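Local atomic coordinates of serine-pyruvate aminotransferase (AgxT) (PDB entry 3ZRP), a protein that probably transfers the amino group of serine to pyruvate, and perhaps that of alanine to glyoxylate, with the help of a pyridoxal 5'-phosphate cofactor. Residues L57-G62 against G198-S203; V161-S166 against V182-S187; E122-E127 against R154-L159; P76-L81 against E127-A132. All blocks are in the same frame, centred on the assembly; numbering follows the deposited sequence.

Interaction 1 of 4, residues L57-G62 against G198-S203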
loop_
_atom_site.group_PDB
_atom_site.type_symbol
_atom_site.label_atom_id
_atom_site.label_comp_id
_atom_site.label_asym_id
_atom_site.label_seq_id
_atom_site.Cartn_x
_atom_site.Cartn_y
_atom_site.Cartn_z
ATOM N N LEU A 57 9.814 3.317 10.815
ATOM C CA LEU A 57 9.685 2.854 9.433
ATOM C C LEU A 57 8.263 3.144 8.944
ATOM O O LEU A 57 7.292 3.027 9.708
ATOM C CB LEU A 57 9.960 1.344 9.286
ATOM C CG LEU A 57 11.348 0.780 9.623
ATOM C CD1 LEU A 57 11.346 0.224 11.034
ATOM C CD2 LEU A 57 11.840 -0.269 8.633
ATOM N N ILE A 58 8.157 3.540 7.684
ATOM C CA ILE A 58 6.868 3.780 7.053
ATOM C C ILE A 58 6.784 2.819 5.858
ATOM O O ILE A 58 7.655 2.808 4.999
ATOM C CB ILE A 58 6.740 5.266 6.672
ATOM C CG1 ILE A 58 6.726 6.118 7.957
ATOM C CG2 ILE A 58 5.515 5.524 5.781
ATOM C CD1 ILE A 58 6.882 7.642 7.700
ATOM N N ILE A 59 5.761 1.967 5.830
ATOM C CA ILE A 59 5.698 0.920 4.787
ATOM C C ILE A 59 4.352 1.014 4.100
ATOM O O ILE A 59 3.442 1.625 4.648
ATOM C CB ILE A 59 5.938 -0.512 5.364
ATOM C CG1 ILE A 59 4.854 -0.888 6.395
ATOM C CG2 ILE A 59 7.354 -0.604 6.067
ATOM C CD1 ILE A 59 4.857 -2.397 6.814
ATOM N N PRO A 60 4.232 0.434 2.878
ATOM C CA PRO A 60 2.889 0.445 2.274
ATOM C C PRO A 60 1.883 -0.431 2.997
ATOM O O PRO A 60 2.244 -1.427 3.631
ATOM C CB PRO A 60 3.131 -0.091 0.845
ATOM C CG PRO A 60 4.640 0.041 0.633
ATOM C CD PRO A 60 5.215 -0.208 2.000
ATOM N N GLY A 61 0.617 -0.061 2.833
ATOM C CA GLY A 61 -0.510 -0.847 3.260
ATOM C C GLY A 61 -1.320 -0.133 4.307
ATOM O O GLY A 61 -2.107 0.790 4.014
ATOM N N GLY A 62 -1.150 -0.579 5.541
ATOM C CA GLY A 62 -1.882 0.013 6.655
ATOM C C GLY A 62 -1.538 -0.694 7.943
ATOM O O GLY A 62 -0.507 -1.357 8.042
ATOM N N GLY A 198 1.383 1.834 6.647
ATOM C CA GLY A 198 1.548 1.306 7.997
ATOM C C GLY A 198 2.774 2.008 8.573
ATOM O O GLY A 198 3.648 2.390 7.801
ATOM N N LEU A 199 2.792 2.248 9.887
ATOM C CA LEU A 199 3.893 2.983 10.530
ATOM C C LEU A 199 4.406 2.238 11.749
ATOM O O LEU A 199 3.630 1.769 12.563
ATOM C CB LEU A 199 3.444 4.388 10.949
ATOM C CG LEU A 199 3.189 5.450 9.882
ATOM C CD1 LEU A 199 1.879 5.199 9.241
ATOM C CD2 LEU A 199 3.197 6.835 10.521
ATOM N N LEU A 200 5.731 2.134 11.898
ATOM C CA LEU A 200 6.291 1.326 12.988
ATOM C C LEU A 200 7.425 2.074 13.652
ATOM O O LEU A 200 8.119 2.793 12.988
ATOM C CB LEU A 200 6.808 -0.037 12.459
ATOM C CG LEU A 200 5.735 -0.932 11.774
ATOM C CD1 LEU A 200 5.839 -0.834 10.212
ATOM C CD2 LEU A 200 5.823 -2.359 12.218
ATOM N N LEU A 201 7.561 1.895 14.955
ATOM C CA LEU A 201 8.726 2.425 15.723
ATOM C C LEU A 201 9.360 1.260 16.468
ATOM O O LEU A 201 8.701 0.586 17.250
ATOM C CB LEU A 201 8.274 3.511 16.687
ATOM C CG LEU A 201 9.445 4.189 17.447
ATOM C CD1 LEU A 201 10.163 5.151 16.506
ATOM C CD2 LEU A 201 8.938 4.908 18.666
ATOM N N LEU A 202 10.654 1.054 16.231
ATOM C CA LEU A 202 11.359 -0.112 16.721
ATOM C C LEU A 202 12.407 0.287 17.763
ATOM O O LEU A 202 13.120 1.281 17.595
ATOM C CB LEU A 202 12.045 -0.856 15.580
ATOM C CG LEU A 202 11.278 -2.022 14.913
ATOM C CD1 LEU A 202 10.026 -1.516 14.287
ATOM C CD2 LEU A 202 12.129 -2.714 13.879
ATOM N N SER A 203 12.469 -0.499 18.824
ATOM C CA SER A 203 13.484 -0.334 19.861
ATOM C C SER A 203 14.857 -0.766 19.342
ATOM O O SER A 203 14.957 -1.497 18.332
ATOM C CB SER A 203 13.112 -1.174 21.071
ATOM O OG SER A 203 13.279 -2.541 20.770
#

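Interaction 2 of 4, residues V161-S166 against V182-S187. With PLP (pyridoxal-5'-phosphate), chain C.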
loop_
_atom_site.group_PDB
_atom_site.type_symbol
_atom_site.label_atom_id
_atom_site.label_comp_id
_atom_site.label_asym_id
_atom_site.label_seq_id
_atom_site.Cartn_x
_atom_site.Cartn_y
_atom_site.Cartn_z
ATOM N N VAL A 161 5.116 -5.921 21.489
ATOM C CA VAL A 161 4.579 -5.152 20.379
ATOM C C VAL A 161 3.194 -4.627 20.750
ATOM O O VAL A 161 2.395 -5.328 21.407
ATOM C CB VAL A 161 4.575 -5.956 19.029
ATOM C CG1 VAL A 161 5.948 -6.600 18.774
ATOM C CG2 VAL A 161 3.465 -7.011 18.984
ATOM N N VAL A 162 2.914 -3.392 20.347
ATOM C CA VAL A 162 1.606 -2.779 20.643
ATOM C C VAL A 162 0.991 -2.273 19.358
ATOM O O VAL A 162 1.614 -1.505 18.635
ATOM C CB VAL A 162 1.722 -1.587 21.622
ATOM C CG1 VAL A 162 0.344 -1.000 21.939
ATOM C CG2 VAL A 162 2.480 -2.002 22.937
ATOM N N ASP A 163 -0.215 -2.756 19.056
ATOM C CA ASP A 163 -1.008 -2.220 17.973
ATOM C C ASP A 163 -1.682 -0.934 18.467
ATOM O O ASP A 163 -2.653 -0.995 19.238
ATOM C CB ASP A 163 -2.038 -3.280 17.558
ATOM C CG ASP A 163 -3.172 -2.731 16.672
ATOM O OD1 ASP A 163 -3.164 -1.580 16.200
ATOM O OD2 ASP A 163 -4.129 -3.490 16.470
ATOM N N GLY A 164 -1.124 0.214 18.055
ATOM C CA GLY A 164 -1.700 1.537 18.302
ATOM C C GLY A 164 -2.377 2.180 17.101
ATOM O O GLY A 164 -2.426 3.400 16.991
ATOM N N VAL A 165 -2.954 1.359 16.218
ATOM C CA VAL A 165 -3.654 1.880 15.057
ATOM C C VAL A 165 -4.761 2.904 15.441
ATOM O O VAL A 165 -4.879 3.951 14.787
ATOM C CB VAL A 165 -4.227 0.737 14.182
ATOM C CG1 VAL A 165 -5.077 1.281 13.029
ATOM C CG2 VAL A 165 -3.087 -0.108 13.579
ATOM N N SER A 166 -5.541 2.614 16.496
ATOM C CA SER A 166 -6.568 3.542 16.981
ATOM C C SER A 166 -6.187 4.285 18.275
ATOM O O SER A 166 -7.058 4.793 19.007
ATOM C CB SER A 166 -7.885 2.809 17.178
ATOM O OG SER A 166 -8.404 2.449 15.924
ATOM N N VAL A 182 8.088 -2.784 19.464
ATOM C CA VAL A 182 7.408 -2.300 18.251
ATOM C C VAL A 182 6.114 -1.614 18.650
ATOM O O VAL A 182 5.245 -2.217 19.257
ATOM C CB VAL A 182 7.014 -3.447 17.260
ATOM C CG1 VAL A 182 6.357 -2.841 15.995
ATOM C CG2 VAL A 182 8.233 -4.322 16.865
ATOM N N TYR A 183 5.976 -0.345 18.300
ATOM C CA TYR A 183 4.718 0.368 18.496
ATOM C C TYR A 183 4.287 0.703 17.072
ATOM O O TYR A 183 5.095 1.217 16.301
ATOM C CB TYR A 183 4.927 1.646 19.358
ATOM C CG TYR A 183 3.824 1.849 20.368
ATOM C CD1 TYR A 183 2.504 2.059 19.949
ATOM C CD2 TYR A 183 4.087 1.792 21.751
ATOM C CE1 TYR A 183 1.467 2.221 20.866
ATOM C CE2 TYR A 183 3.059 1.971 22.689
ATOM C CZ TYR A 183 1.741 2.167 22.233
ATOM O OH TYR A 183 0.694 2.320 23.111
ATOM N N LEU A 184 3.069 0.352 16.681
ATOM C CA LEU A 184 2.713 0.541 15.289
ATOM C C LEU A 184 1.360 1.251 15.168
ATOM O O LEU A 184 0.540 1.244 16.113
ATOM C CB LEU A 184 2.737 -0.799 14.518
ATOM C CG LEU A 184 1.733 -1.863 14.974
ATOM C CD1 LEU A 184 0.353 -1.647 14.319
ATOM C CD2 LEU A 184 2.240 -3.293 14.695
ATOM N N THR A 185 1.164 1.902 14.026
ATOM C CA THR A 185 -0.086 2.573 13.735
ATOM C C THR A 185 -0.334 2.596 12.205
ATOM O O THR A 185 0.365 1.898 11.433
ATOM C CB THR A 185 -0.166 3.981 14.434
ATOM O OG1 THR A 185 -1.493 4.482 14.330
ATOM C CG2 THR A 185 0.798 5.006 13.825
ATOM N N ALA A 186 -1.345 3.342 11.782
ATOM C CA ALA A 186 -1.657 3.508 10.354
ATOM C C ALA A 186 -1.796 4.989 10.053
ATOM O O ALA A 186 -1.923 5.790 10.976
ATOM C CB ALA A 186 -2.969 2.767 10.003
ATOM N N SER A 187 -1.800 5.360 8.770
ATOM C CA SER A 187 -1.889 6.770 8.419
ATOM C C SER A 187 -3.277 7.407 8.606
ATOM O O SER A 187 -3.398 8.610 8.845
ATOM C CB SER A 187 -1.323 7.020 7.016
ATOM O OG SER A 187 -1.909 6.185 6.036
HETATM N N1 PLP C . -5.813 -2.564 14.462
HETATM C C2 PLP C . -6.813 -1.722 14.891
HETATM C C2A PLP C . -6.962 -1.467 16.369
HETATM C C3 PLP C . -7.671 -1.091 13.962
HETATM O O3 PLP C . -8.532 -0.310 14.358
HETATM C C4 PLP C . -7.513 -1.315 12.590
HETATM C C4A PLP C . -8.436 -0.586 11.607
HETATM C C5 PLP C . -6.493 -2.205 12.193
HETATM C C6 PLP C . -5.626 -2.807 13.129
HETATM C C5A PLP C . -6.227 -2.545 10.756
HETATM O O4P PLP C . -5.720 -1.453 9.985
HETATM P P PLP C . -5.815 -1.391 8.403
HETATM O O1P PLP C . -5.159 -0.077 8.113
HETATM O O2P PLP C . -7.288 -1.405 8.161
HETATM O O3P PLP C . -5.082 -2.606 7.957
HETATM O O HOH W 1 -3.925 6.474 15.249
#

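Interaction 3 of 4, residues E122-E127 against R154-L159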
loop_
_atom_site.group_PDB
_atom_site.type_symbol
_atom_site.label_atom_id
_atom_site.label_comp_id
_atom_site.label_asym_id
_atom_site.label_seq_id
_atom_site.Cartn_x
_atom_site.Cartn_y
_atom_site.Cartn_z
ATOM N N GLU A 122 0.563 -15.356 33.190
ATOM C CA GLU A 122 0.848 -16.190 32.030
ATOM C C GLU A 122 2.321 -16.148 31.656
ATOM O O GLU A 122 2.939 -17.209 31.437
ATOM C CB GLU A 122 -0.053 -15.811 30.841
ATOM C CG GLU A 122 0.147 -16.683 29.599
ATOM C CD GLU A 122 -0.125 -18.169 29.868
ATOM O OE1 GLU A 122 -0.992 -18.501 30.703
ATOM O OE2 GLU A 122 0.524 -19.013 29.228
ATOM N N VAL A 123 2.902 -14.951 31.608
ATOM C CA VAL A 123 4.296 -14.834 31.163
ATOM C C VAL A 123 5.279 -15.340 32.230
ATOM O O VAL A 123 6.440 -15.586 31.920
ATOM C CB VAL A 123 4.692 -13.389 30.701
ATOM C CG1 VAL A 123 3.752 -12.921 29.580
ATOM C CG2 VAL A 123 4.737 -12.391 31.897
ATOM N N ARG A 124 4.806 -15.475 33.473
ATOM C CA ARG A 124 5.640 -16.016 34.565
ATOM C C ARG A 124 5.625 -17.529 34.566
ATOM O O ARG A 124 6.620 -18.160 34.932
ATOM C CB ARG A 124 5.201 -15.491 35.920
ATOM C CG ARG A 124 5.670 -14.085 36.170
ATOM C CD ARG A 124 5.152 -13.543 37.453
ATOM N NE ARG A 124 6.060 -13.843 38.558
ATOM C CZ ARG A 124 6.185 -13.097 39.654
ATOM N NH1 ARG A 124 5.473 -11.978 39.795
ATOM N NH2 ARG A 124 7.039 -13.468 40.600
ATOM N N LYS A 125 4.502 -18.098 34.139
ATOM C CA LYS A 125 4.328 -19.543 34.065
ATOM C C LYS A 125 5.079 -20.156 32.875
ATOM O O LYS A 125 5.704 -21.219 33.001
ATOM C CB LYS A 125 2.829 -19.849 34.016
ATOM C CG LYS A 125 2.472 -21.285 33.708
ATOM C CD LYS A 125 0.962 -21.493 33.725
ATOM C CE LYS A 125 0.612 -22.798 33.007
ATOM N NZ LYS A 125 -0.770 -23.262 33.325
ATOM N N SER A 126 4.998 -19.493 31.721
ATOM C CA SER A 126 5.557 -19.987 30.460
ATOM C C SER A 126 6.453 -18.941 29.814
ATOM O O SER A 126 6.274 -17.730 30.010
ATOM C CB SER A 126 4.442 -20.371 29.471
ATOM O OG SER A 126 3.615 -21.382 30.018
ATOM N N GLU A 127 7.385 -19.433 29.012
ATOM C CA GLU A 127 8.398 -18.612 28.380
ATOM C C GLU A 127 7.893 -18.161 27.010
ATOM O O GLU A 127 7.544 -18.992 26.156
ATOM C CB GLU A 127 9.664 -19.442 28.197
ATOM C CG GLU A 127 10.923 -18.622 28.220
ATOM C CD GLU A 127 11.239 -18.153 29.614
ATOM O OE1 GLU A 127 11.263 -19.005 30.546
ATOM O OE2 GLU A 127 11.458 -16.931 29.767
ATOM N N ARG A 154 7.605 -6.817 31.493
ATOM C CA ARG A 154 8.822 -6.480 30.752
ATOM C C ARG A 154 9.973 -7.463 31.009
ATOM O O ARG A 154 10.675 -7.874 30.081
ATOM C CB ARG A 154 9.259 -5.046 31.050
ATOM C CG ARG A 154 10.516 -4.547 30.310
ATOM C CD ARG A 154 10.327 -4.455 28.795
ATOM N NE ARG A 154 10.548 -5.728 28.101
ATOM C CZ ARG A 154 10.580 -5.868 26.774
ATOM N NH1 ARG A 154 10.406 -4.822 25.993
ATOM N NH2 ARG A 154 10.804 -7.049 26.223
ATOM N N LYS A 155 10.164 -7.840 32.274
ATOM C CA LYS A 155 11.334 -8.652 32.646
ATOM C C LYS A 155 11.185 -10.132 32.280
ATOM O O LYS A 155 12.143 -10.884 32.331
ATOM C CB LYS A 155 11.684 -8.446 34.140
ATOM C CG LYS A 155 11.026 -9.405 35.114
ATOM C CD LYS A 155 11.227 -8.951 36.565
ATOM C CE LYS A 155 10.034 -8.119 37.031
ATOM N NZ LYS A 155 10.421 -6.769 37.519
ATOM N N TYR A 156 9.977 -10.552 31.882
ATOM C CA TYR A 156 9.710 -11.963 31.576
ATOM C C TYR A 156 9.720 -12.351 30.105
ATOM O O TYR A 156 9.657 -13.550 29.780
ATOM C CB TYR A 156 8.390 -12.405 32.227
ATOM C CG TYR A 156 8.432 -12.224 33.726
ATOM C CD1 TYR A 156 9.223 -13.062 34.530
ATOM C CD2 TYR A 156 7.734 -11.186 34.335
ATOM C CE1 TYR A 156 9.299 -12.877 35.916
ATOM C CE2 TYR A 156 7.804 -10.985 35.721
ATOM C CZ TYR A 156 8.593 -11.832 36.505
ATOM O OH TYR A 156 8.632 -11.642 37.865
ATOM N N VAL A 157 9.759 -11.352 29.219
ATOM C CA VAL A 157 9.571 -11.595 27.769
ATOM C C VAL A 157 10.597 -10.874 26.933
ATOM O O VAL A 157 11.114 -9.822 27.334
ATOM C CB VAL A 157 8.106 -11.257 27.288
ATOM C CG1 VAL A 157 7.114 -12.024 28.096
ATOM C CG2 VAL A 157 7.818 -9.777 27.379
ATOM N N GLU A 158 10.950 -11.451 25.787
ATOM C CA GLU A 158 11.996 -10.850 24.964
ATOM C C GLU A 158 11.490 -9.600 24.236
ATOM O O GLU A 158 12.183 -8.588 24.181
ATOM C CB GLU A 158 12.548 -11.863 23.962
ATOM C CG GLU A 158 13.170 -13.114 24.591
ATOM C CD GLU A 158 13.645 -14.094 23.544
ATOM O OE1 GLU A 158 14.351 -13.669 22.603
ATOM O OE2 GLU A 158 13.283 -15.281 23.629
ATOM N N LEU A 159 10.274 -9.677 23.692
ATOM C CA LEU A 159 9.763 -8.611 22.813
ATOM C C LEU A 159 8.321 -8.244 23.140
ATOM O O LEU A 159 7.504 -9.117 23.391
ATOM C CB LEU A 159 9.857 -9.039 21.335
ATOM C CG LEU A 159 11.234 -9.250 20.711
ATOM C CD1 LEU A 159 11.109 -9.864 19.282
ATOM C CD2 LEU A 159 12.015 -7.932 20.664
HETATM O O HOH W 2 7.802 -15.125 29.439
HETATM O O HOH W 3 10.820 -15.367 31.586
#

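Interaction 4 of 4, residues P76-L81 against E127-A132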
loop_
_atom_site.group_PDB
_atom_site.type_symbol
_atom_site.label_atom_id
_atom_site.label_comp_id
_atom_site.label_asym_id
_atom_site.label_seq_id
_atom_site.Cartn_x
_atom_site.Cartn_y
_atom_site.Cartn_z
ATOM N N PRO A 76 11.360 -19.660 13.279
ATOM C CA PRO A 76 10.413 -20.780 13.365
ATOM C C PRO A 76 10.313 -21.315 14.813
ATOM O O PRO A 76 11.336 -21.328 15.542
ATOM C CB PRO A 76 11.026 -21.831 12.418
ATOM C CG PRO A 76 11.826 -21.032 11.440
ATOM C CD PRO A 76 12.426 -19.920 12.293
ATOM N N ASN A 77 9.089 -21.687 15.210
ATOM C CA ASN A 77 8.788 -22.237 16.538
ATOM C C ASN A 77 8.821 -21.239 17.702
ATOM O O ASN A 77 8.633 -21.612 18.849
ATOM C CB ASN A 77 9.674 -23.468 16.821
ATOM C CG ASN A 77 9.576 -24.505 15.716
ATOM O OD1 ASN A 77 8.470 -24.873 15.302
ATOM N ND2 ASN A 77 10.723 -24.961 15.215
ATOM N N ASP A 78 9.041 -19.963 17.403
ATOM C CA ASP A 78 8.964 -18.906 18.440
ATOM C C ASP A 78 7.596 -18.929 19.143
ATOM O O ASP A 78 6.566 -19.241 18.523
ATOM C CB ASP A 78 9.202 -17.516 17.834
ATOM C CG ASP A 78 10.682 -17.135 17.768
ATOM O OD1 ASP A 78 11.539 -17.904 18.288
ATOM O OD2 ASP A 78 10.980 -16.058 17.188
ATOM N N LYS A 79 7.584 -18.595 20.428
ATOM C CA LYS A 79 6.348 -18.597 21.204
ATOM C C LYS A 79 5.807 -17.187 21.425
ATOM O O LYS A 79 6.509 -16.276 21.892
ATOM C CB LYS A 79 6.521 -19.320 22.543
ATOM C CG LYS A 79 6.678 -20.829 22.372
ATOM C CD LYS A 79 7.044 -21.477 23.701
ATOM C CE LYS A 79 5.844 -21.540 24.649
ATOM N NZ LYS A 79 6.284 -21.555 26.070
ATOM N N ILE A 80 4.550 -17.039 21.053
ATOM C CA ILE A 80 3.871 -15.748 21.032
ATOM C C ILE A 80 2.655 -15.819 21.956
ATOM O O ILE A 80 1.838 -16.759 21.885
ATOM C CB ILE A 80 3.376 -15.385 19.584
ATOM C CG1 ILE A 80 4.558 -15.285 18.608
ATOM C CG2 ILE A 80 2.495 -14.094 19.600
ATOM C CD1 ILE A 80 4.117 -15.234 17.128
ATOM N N LEU A 81 2.521 -14.789 22.775
ATOM C CA LEU A 81 1.303 -14.541 23.569
ATOM C C LEU A 81 0.568 -13.290 23.055
ATOM O O LEU A 81 1.123 -12.188 23.048
ATOM C CB LEU A 81 1.658 -14.352 25.050
ATOM C CG LEU A 81 0.429 -14.109 25.948
ATOM C CD1 LEU A 81 -0.431 -15.357 26.088
ATOM C CD2 LEU A 81 0.875 -13.563 27.309
ATOM N N GLU A 127 7.385 -19.433 29.012
ATOM C CA GLU A 127 8.398 -18.612 28.380
ATOM C C GLU A 127 7.893 -18.161 27.010
ATOM O O GLU A 127 7.544 -18.992 26.156
ATOM C CB GLU A 127 9.664 -19.442 28.197
ATOM C CG GLU A 127 10.923 -18.622 28.220
ATOM C CD GLU A 127 11.239 -18.153 29.614
ATOM O OE1 GLU A 127 11.263 -19.005 30.546
ATOM O OE2 GLU A 127 11.458 -16.931 29.767
ATOM N N TYR A 128 7.819 -16.855 26.812
ATOM C CA TYR A 128 7.327 -16.288 25.548
ATOM C C TYR A 128 8.372 -15.380 24.916
ATOM O O TYR A 128 9.010 -14.557 25.603
ATOM C CB TYR A 128 6.028 -15.502 25.795
ATOM C CG TYR A 128 4.851 -16.383 26.052
ATOM C CD1 TYR A 128 4.191 -17.019 24.988
ATOM C CD2 TYR A 128 4.404 -16.630 27.369
ATOM C CE1 TYR A 128 3.107 -17.850 25.232
ATOM C CE2 TYR A 128 3.326 -17.465 27.621
ATOM C CZ TYR A 128 2.682 -18.060 26.551
ATOM O OH TYR A 128 1.623 -18.882 26.780
ATOM N N LYS A 129 8.554 -15.520 23.609
ATOM C CA LYS A 129 9.452 -14.635 22.861
ATOM C C LYS A 129 8.809 -13.251 22.666
ATOM O O LYS A 129 9.453 -12.215 22.852
ATOM C CB LYS A 129 9.774 -15.301 21.508
ATOM C CG LYS A 129 10.245 -14.419 20.332
ATOM C CD LYS A 129 11.694 -14.034 20.431
ATOM C CE LYS A 129 12.201 -13.426 19.120
ATOM N NZ LYS A 129 12.830 -14.457 18.211
ATOM N N LEU A 130 7.528 -13.255 22.327
ATOM C CA LEU A 130 6.830 -12.032 21.944
ATOM C C LEU A 130 5.435 -11.943 22.548
ATOM O O LEU A 130 4.662 -12.914 22.511
ATOM C CB LEU A 130 6.751 -11.926 20.410
ATOM C CG LEU A 130 6.184 -10.627 19.849
ATOM C CD1 LEU A 130 7.031 -10.167 18.669
ATOM C CD2 LEU A 130 4.699 -10.808 19.433
ATOM N N VAL A 131 5.118 -10.761 23.085
ATOM C CA VAL A 131 3.784 -10.458 23.569
ATOM C C VAL A 131 3.177 -9.336 22.710
ATOM O O VAL A 131 3.797 -8.297 22.512
ATOM C CB VAL A 131 3.791 -10.039 25.077
ATOM C CG1 VAL A 131 2.359 -9.737 25.535
ATOM C CG2 VAL A 131 4.423 -11.158 25.921
ATOM N N ALA A 132 1.964 -9.575 22.213
ATOM C CA ALA A 132 1.233 -8.613 21.397
ATOM C C ALA A 132 0.063 -8.029 22.170
ATOM O O ALA A 132 -0.812 -8.774 22.672
ATOM C CB ALA A 132 0.714 -9.278 20.073
#

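Interaction 1 of 4, residues L57-G62 against G198-S203
I59 and G198 face each other as a hydrogen-bonded antiparallel pair: I59 N meets G198 O at 2.9 Å, with an N-H...O angle of 173°, and I59 O receives G198 N. L57 and L200 repeat the arrangement, L57 N lying 2.8 Å from L200 O, while I58 and L199 between them form the non-hydrogen-bonded pair. The I59 side chain can be followed outward. From its CB, I59 CG1 is set between the backbone N and the carbonyl carbon (chi1 62°), which brings it to 3.8 Å from G198 O and 3.9 Å from L200 CD1. From there CD1 continues across the same methyl, so that L200 CD1 is touched by two successive carbons of the isoleucine. Farther along this face, L57 CD1 reaches L202 CD1 at 3.9 Å. On the other face I58 and L199 run alongside, I58 CG1 being 4.1 Å from L199 CG. Helix 63-69 packs on the I59 and L200 face, and helix 31-48 on the I58 and L199 face. Beyond P60 the chain turns so that G62 O comes within 3.4 Å of G198 CA, which G198 permits by having no side chain. This is the edge of the fold type I aminotransferase sheet, where the antiparallel strand 197-202 meets the strand leading into the glycine-rich cofactor loop.

Interaction 2 of 4, residues V161-S166 against V182-S187
V165 touches both L184 and A186 while its isopropyl group lies flat against the cofactor. With V165 CG1 placed opposite the backbone N (chi1 175°), both methyls lie on one face of the pyridine ring: V165 CG1 is 3.6 Å from PLP C4, and V165 CG2, also over the ring, touches L184 CD1 at 3.8 Å. Beside it, D163 OD2 stands 2.8 Å from PLP N1, the placement expected of the aspartate in fold type I enzymes. The other carboxylate oxygen is held from within the turn, since D163 OD1 accepts V165 N at 2.9 Å, an Asx turn that fixes the rotation of the carboxylate and the position of V165 together. A second shell sets the backbone of that turn. G164 N binds L184 O at 2.8 Å, although the bond is bent to 134° at the hydrogen, and T185 OG1 is 3.0 Å from G164 O. Upstream the two strands run parallel, with V162 N bound to V182 O and V162 O taking L184 N. On the face opposite D163 and L184, V162 CB sits over the Y183 ring, 3.8 Å from its centroid and only 9° off its normal, while G164 CA sits at the ring edge. With an alanine in place of Y183, V162 would probably lose the aromatic face it rests on, and a gap would open next to G164. W92 of helix 87-96 packs on V161, D163 and L184, with strand 128-134 flanking V161 and strand 197-202 flanking the 182-187 side.

Interaction 3 of 4, residues E122-E127 against R154-L159
Y156 O is joined to E127 by a bridging water, which donates both to Y156 O at 2.8 Å and to E127 OE2 at 2.5 Å. A second water lies between Y156 O and V123 O, and the two waters meet the tyrosine carbonyl oxygen roughly at right angles to each other. The direct contacts are carried by the Y156 ring. R124 comes over one face: its CG is 3.7 Å from the ring centroid and 9° off the normal, a CH-pi contact. The chain then bends at chi3 (89°), which carries the guanidinium on across the ring to the phenol end; R124 CZ is 3.4 Å from Y156 OH, and the guanidinium and ring planes are 19° apart. K155 CG occupies the opposite face, so the ring is layered between two aliphatic portions of basic side chains. Nearer the backbone, V123 crosses Y156 at about a right angle, its CG2 3.7 Å from Y156 CB and its CG1 3.8 Å from V157 CG1. A leucine replacing Y156 would probably leave R124 CG without an aromatic face to lie on and the guanidinium without the hydroxyl over its face. Within 154-159, R154 NH2 binds V157 O at 3.0 Å. Outside the contact, R124 NH1 is salt-bridged to E120, and R154 NH1 to D181. The contact thus seats the C-terminal part of helix 116-125 against the entry to strand 157-163. Apolar and CH-pi contacts and water bridges join the segments without a direct salt bridge, so their cohesion probably depends on shape and on the two waters.

Interaction 4 of 4, residues P76-L81 against E127-A132
L81 rests its CB on the face of the Y128 ring, 3.8 Å from the centroid and 15° off the normal, at the heart of a pair of neighbouring parallel strands in the seven-stranded sheet of a fold type I enzyme. With CG anti to the backbone N (chi1 -179°), the leucine sends CD1 along the ring toward its phenol end. L81 shares its face of the sheet with V131, where helix 116-125 packs on both, and I80 and L130 lie side by side on the other. Y128 OH is taken by E122 of that helix. Regular parallel bonding follows: L81 N binds L130 O at 2.9 Å, and L81 O accepts A132 N, also at 2.9 Å. One residue earlier the pattern is broken, because the chain turns a corner at K129. K79 O there accepts two successive amides, K129 N at 2.8 Å and L130 N at 3.2 Å, the latter in the carbonyl plane, so that a single oxygen holds both sides of the irregularity. The edge is polar. The K79 chain bends back so that NZ reaches E127 O at 2.9 Å. On the far side K129, bent at chi2 and chi4, reaches alongside D78, and K129 CG lies 3.6 Å from D78 OD2. D78 OD2 also accepts K75 N, and K129 NZ closes the salt bridge on its syn side at 2.7 Å, 35° out of the carboxylate plane.

In the fold
From the N terminus, strand 55-60 comes first but finds its partner, strand 197-202, late, so interaction 1 closes the widest loop and the other three are nested inside it. Interaction 4 joins strand 79-83 to strand 128-134. Interaction 3 crosses it, because the 122-127 segment opens before 127-132 and shares E127 with it, then closes on 154-159. Interaction 2 follows in series, after both have closed, and continues along strand 157-163 to strand 182-186. Backbone contacts V161 N to V131 O and L199 O to T185 N link these pairs, so they belong to one sheet, from outer strand 55-60 through the cofactor-bearing strands to strand 79-83, with helix 116-125 packed on it.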